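Local coordinates for anophensin (Anopheles stephensi, PDB 6XMB), which inhibits activation of the host kallikrein-kinin system, blocking reciprocal activation of coagulation factor XII and prekallikrein, and weakly inhibits the alternative complement pathway, at residues A[2-6]-A[7-11]; A[34-37]-A[38-42]. All coordinates share one frame; numbering follows the deposited sequence.

Contact 1: residues A[2-6]-A[7-11]; sequences EATRK and HVQQL
His7 lies beside the Arg5 side chain, the two running the same way. Arg5 CB sits over one face of the imidazole, 3.9 Å from the centroid of the His7 ring and displaced toward the rim, a CH-pi contact. Further along the arginine, Arg5 CD comes to 3.5 Å from His7 NE2, which lies at the edge of the guanidinium, with the two planes 69° apart. The ring reaches this place because His7 CG stands between its own backbone N and carbonyl carbon (chi1 60°), which folds the imidazole back toward the start of the chain. His7 ND1 is hydrogen-bonded to the carbonyl of Ala55 of the second subunit, which probably helps fix the ring's rotation. Arg5 NE makes a salt bridge of 2.9 Å to Glu2 OE1, met nearly along the C-O axis but 30° out of the guanidinium plane, and Arg5 NH1 has a weak hydrogen bond to Leu51 O of the second subunit. At Val8, CG2 packs 3.9 Å from Arg5 CB, while the backbone N gives a weak hydrogen bond to Arg5 O. Gln9 N makes a second weak bond to that same oxygen, and the Gln9 side chain crosses that of Thr4 at about a right angle, with Gln9 NE2 3.6 Å from Thr4 CG2. Gln10 N closes a sounder helical turn, 3.1 Å to Lys6 O in the carbonyl plane. A bend in the Gln10 side chain beyond CG brings its NE2 to 3.4 Å from Lys6 CG, an apolar stretch of the lysine. This is the N-terminal start of an alpha helix, with Arg5 at the N-cap position and the end of the extended lead-in, Thr4 and Arg5, packed on the first turn at the subunit interface.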
loop_
_atom_site.group_PDB
_atom_site.type_symbol
_atom_site.label_atom_id
_atom_site.label_comp_id
_atom_site.label_asym_id
_atom_site.label_seq_id
_atom_site.Cartn_x
_atom_site.Cartn_y
_atom_site.Cartn_z
ATOM N N GLU A 2 6.190 -14.729 -37.136
ATOM C CA GLU A 2 4.814 -14.246 -37.225
ATOM C C GLU A 2 4.673 -12.907 -36.551
ATOM O O GLU A 2 5.168 -12.716 -35.447
ATOM C CB GLU A 2 3.831 -15.214 -36.577
ATOM C CG GLU A 2 2.383 -14.700 -36.588
ATOM C CD GLU A 2 1.433 -15.547 -35.755
ATOM O OE1 GLU A 2 1.036 -15.111 -34.654
ATOM O OE2 GLU A 2 1.085 -16.656 -36.199
ATOM N N ALA A 3 3.970 -11.990 -37.207
ATOM C CA ALA A 3 3.753 -10.670 -36.638
ATOM C C ALA A 3 2.991 -10.752 -35.316
ATOM O O ALA A 3 2.092 -11.586 -35.139
ATOM C CB ALA A 3 2.997 -9.792 -37.629
ATOM N N THR A 4 3.379 -9.886 -34.385
ATOM C CA THR A 4 2.728 -9.801 -33.085
ATOM C C THR A 4 1.238 -9.560 -33.267
ATOM O O THR A 4 0.833 -8.627 -33.968
ATOM C CB THR A 4 3.357 -8.675 -32.258
ATOM O OG1 THR A 4 4.723 -9.000 -31.953
ATOM C CG2 THR A 4 2.568 -8.454 -30.967
ATOM N N ARG A 5 0.425 -10.418 -32.665
ATOM C CA ARG A 5 -1.001 -10.269 -32.842
ATOM C C ARG A 5 -1.461 -8.990 -32.161
ATOM O O ARG A 5 -0.976 -8.631 -31.084
ATOM C CB ARG A 5 -1.745 -11.487 -32.285
ATOM C CG ARG A 5 -1.406 -12.805 -32.991
ATOM C CD ARG A 5 -1.503 -13.958 -32.004
ATOM N NE ARG A 5 -0.802 -15.173 -32.421
ATOM C CZ ARG A 5 -1.330 -16.398 -32.357
ATOM N NH1 ARG A 5 -2.565 -16.574 -31.898
ATOM N NH2 ARG A 5 -0.617 -17.449 -32.738
ATOM N N LYS A 6 -2.375 -8.283 -32.823
ATOM C CA LYS A 6 -2.944 -7.077 -32.248
ATOM C C LYS A 6 -3.553 -7.353 -30.879
ATOM O O LYS A 6 -3.385 -6.565 -29.944
ATOM C CB LYS A 6 -3.987 -6.493 -33.201
ATOM C CG LYS A 6 -4.589 -5.176 -32.728
ATOM C CD LYS A 6 -5.493 -4.547 -33.796
ATOM C CE LYS A 6 -4.714 -3.720 -34.795
ATOM N NZ LYS A 6 -5.640 -2.927 -35.653
ATOM N N HIS A 7 -4.245 -8.478 -30.727
ATOM C CA HIS A 7 -4.907 -8.711 -29.461
ATOM C C HIS A 7 -3.940 -9.055 -28.338
ATOM O O HIS A 7 -4.268 -8.829 -27.167
ATOM C CB HIS A 7 -5.974 -9.787 -29.613
ATOM C CG HIS A 7 -5.464 -11.114 -30.079
ATOM N ND1 HIS A 7 -6.010 -11.773 -31.159
ATOM C CD2 HIS A 7 -4.500 -11.930 -29.589
ATOM C CE1 HIS A 7 -5.394 -12.931 -31.324
ATOM N NE2 HIS A 7 -4.473 -13.051 -30.384
ATOM N N VAL A 8 -2.755 -9.565 -28.653
ATOM C CA VAL A 8 -1.744 -9.695 -27.616
ATOM C C VAL A 8 -1.333 -8.317 -27.101
ATOM O O VAL A 8 -1.161 -8.114 -25.894
ATOM C CB VAL A 8 -0.539 -10.487 -28.142
ATOM C CG1 VAL A 8 0.586 -10.452 -27.123
ATOM C CG2 VAL A 8 -0.938 -11.922 -28.455
ATOM N N GLN A 9 -1.194 -7.343 -27.995
ATOM C CA GLN A 9 -0.830 -6.005 -27.539
ATOM C C GLN A 9 -1.931 -5.358 -26.708
ATOM O O GLN A 9 -1.625 -4.629 -25.764
ATOM C CB GLN A 9 -0.484 -5.123 -28.731
ATOM C CG GLN A 9 0.985 -5.111 -29.034
ATOM C CD GLN A 9 1.280 -4.737 -30.466
ATOM O OE1 GLN A 9 0.369 -4.391 -31.233
ATOM N NE2 GLN A 9 2.558 -4.817 -30.846
ATOM N N GLN A 10 -3.204 -5.610 -27.035
ATOM C CA GLN A 10 -4.298 -5.062 -26.240
ATOM C C GLN A 10 -4.377 -5.719 -24.874
ATOM O O GLN A 10 -4.712 -5.057 -23.884
ATOM C CB GLN A 10 -5.631 -5.233 -26.962
ATOM C CG GLN A 10 -5.829 -4.266 -28.102
ATOM C CD GLN A 10 -6.523 -4.897 -29.287
ATOM O OE1 GLN A 10 -6.853 -6.088 -29.264
ATOM N NE2 GLN A 10 -6.745 -4.103 -30.344
ATOM N N LEU A 11 -4.101 -7.018 -24.803
ATOM C CA LEU A 11 -4.050 -7.686 -23.512
ATOM C C LEU A 11 -2.926 -7.125 -22.654
ATOM O O LEU A 11 -3.122 -6.864 -21.460
ATOM C CB LEU A 11 -3.870 -9.178 -23.717
ATOM C CG LEU A 11 -4.049 -10.061 -22.493
ATOM C CD1 LEU A 11 -5.412 -9.859 -21.848
ATOM C CD2 LEU A 11 -3.852 -11.497 -22.917
#

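Contact 2: residues A[34-37]-A[38-42]; sequences YGVQ and NQLRN
Gln37 CG is anti to its carbonyl carbon (chi1 -64°) with the chain extended beyond it, whereas Arg41 CG is anti to its backbone N and the chain turns at chi3 (75°). These torsions lay the two side chains alongside each other, one helical turn apart. Gln37 CG sits over one face of the Arg41 guanidinium, 3.3 Å from Arg41 NH1, and the amide and guanidinium planes are only 19° apart. At the edge of the guanidinium, in its plane, Asn42 OD1 accepts a 3.3 Å hydrogen bond from Arg41 NH2 and a weak one from NE.

The backbone beneath is widened. Gln39 N still bonds Gly35 O at 3.0 Å in the usual alpha pattern, but Arg41 N reaches back five residues to Val36 O at 2.9 Å, and Asn42 N likewise to Gln37 O at 3.0 Å. Leu40 N makes only a weak bond to Val36 O. This pi-type turn interrupts the regular course of helix 6-49. Val36 packs on Tyr102, Gln39 on Leu103 and Leu106, and Leu40 on Ala110, all of helix 92-116, while Arg41 and Leu40 also lie against Phe15 of the second subunit.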
loop_
_atom_site.group_PDB
_atom_site.type_symbol
_atom_site.label_atom_id
_atom_site.label_comp_id
_atom_site.label_asym_id
_atom_site.label_seq_id
_atom_site.Cartn_x
_atom_site.Cartn_y
_atom_site.Cartn_z
ATOM N N TYR A 34 8.485 8.904 3.973
ATOM C CA TYR A 34 9.315 10.091 4.102
ATOM C C TYR A 34 8.549 11.231 4.755
ATOM O O TYR A 34 9.152 12.097 5.378
ATOM C CB TYR A 34 9.896 10.473 2.734
ATOM C CG TYR A 34 11.052 9.546 2.315
ATOM C CD1 TYR A 34 10.834 8.411 1.524
ATOM C CD2 TYR A 34 12.354 9.796 2.730
ATOM C CE1 TYR A 34 11.886 7.557 1.156
ATOM C CE2 TYR A 34 13.412 8.944 2.364
ATOM C CZ TYR A 34 13.170 7.831 1.582
ATOM O OH TYR A 34 14.221 7.002 1.234
ATOM N N GLY A 35 7.226 11.234 4.673
ATOM C CA GLY A 35 6.466 12.107 5.556
ATOM C C GLY A 35 6.821 11.899 7.024
ATOM O O GLY A 35 7.107 12.844 7.750
ATOM N N VAL A 36 6.828 10.642 7.459
ATOM C CA VAL A 36 7.155 10.363 8.859
ATOM C C VAL A 36 8.561 10.843 9.179
ATOM O O VAL A 36 8.784 11.528 10.182
ATOM C CB VAL A 36 6.951 8.863 9.150
ATOM C CG1 VAL A 36 7.595 8.447 10.463
ATOM C CG2 VAL A 36 5.473 8.573 9.191
ATOM N N GLN A 37 9.529 10.565 8.300
ATOM C CA GLN A 37 10.906 10.992 8.555
ATOM C C GLN A 37 11.028 12.511 8.677
ATOM O O GLN A 37 11.730 13.023 9.563
ATOM C CB GLN A 37 11.826 10.472 7.449
ATOM C CG GLN A 37 11.917 8.951 7.400
ATOM C CD GLN A 37 12.824 8.423 6.280
ATOM O OE1 GLN A 37 13.437 9.189 5.541
ATOM N NE2 GLN A 37 12.913 7.104 6.172
ATOM N N ASN A 38 10.361 13.250 7.790
ATOM C CA ASN A 38 10.611 14.681 7.692
ATOM C C ASN A 38 9.835 15.480 8.729
ATOM O O ASN A 38 10.398 16.376 9.363
ATOM C CB ASN A 38 10.273 15.171 6.288
ATOM C CG ASN A 38 11.239 14.634 5.238
ATOM O OD1 ASN A 38 12.378 14.302 5.546
ATOM N ND2 ASN A 38 10.777 14.536 4.007
ATOM N N GLN A 39 8.537 15.203 8.890
ATOM C CA GLN A 39 7.692 15.976 9.800
ATOM C C GLN A 39 7.726 15.476 11.232
ATOM O O GLN A 39 7.271 16.188 12.130
ATOM C CB GLN A 39 6.241 15.964 9.336
ATOM C CG GLN A 39 6.065 16.169 7.863
ATOM C CD GLN A 39 6.393 17.571 7.448
ATOM O OE1 GLN A 39 5.984 18.534 8.099
ATOM N NE2 GLN A 39 7.159 17.706 6.372
ATOM N N LEU A 40 8.232 14.275 11.482
ATOM C CA LEU A 40 8.041 13.699 12.801
ATOM C C LEU A 40 9.351 13.212 13.391
ATOM O O LEU A 40 9.757 13.673 14.460
ATOM C CB LEU A 40 7.026 12.556 12.734
ATOM C CG LEU A 40 6.668 11.904 14.066
ATOM C CD1 LEU A 40 6.009 12.916 14.967
ATOM C CD2 LEU A 40 5.740 10.715 13.868
ATOM N N ARG A 41 10.015 12.276 12.715
ATOM C CA ARG A 41 11.244 11.713 13.262
ATOM C C ARG A 41 12.295 12.794 13.456
ATOM O O ARG A 41 12.845 12.956 14.552
ATOM C CB ARG A 41 11.765 10.606 12.346
ATOM C CG ARG A 41 13.051 9.939 12.830
ATOM C CD ARG A 41 13.715 9.155 11.693
ATOM N NE ARG A 41 14.366 10.055 10.742
ATOM C CZ ARG A 41 14.819 9.688 9.544
ATOM N NH1 ARG A 41 14.686 8.437 9.136
ATOM N NH2 ARG A 41 15.400 10.579 8.748
ATOM N N ASN A 42 12.566 13.572 12.414
ATOM C CA ASN A 42 13.687 14.507 12.489
ATOM C C ASN A 42 13.488 15.579 13.542
ATOM O O ASN A 42 14.382 15.740 14.395
ATOM C CB ASN A 42 13.951 15.117 11.111
ATOM C CG ASN A 42 14.617 14.146 10.170
ATOM O OD1 ASN A 42 15.371 13.264 10.589
ATOM N ND2 ASN A 42 14.353 14.308 8.881
#

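Overall arrangement
From the N terminus, the chain enters through a short extended lead-in, and contact 1 joins it to the first turn of helix 6-49. The same helix then runs on to contact 2, a pi-type widening well along its length. Each contact lies within one unbroken stretch, so neither closes a long loop; they follow in series without nesting or crossing. The centres of contact 1 and contact 2 are about 47 Å apart. Contact 1 lies at the periphery, its centre about 39 Å from the centre of the chain, whereas the centre of contact 2 lies about 10 Å from the centre of the chain, where the helix runs beside the rest of the bundle. Both touch the second subunit, so helix 6-49 meets it at two widely separated points.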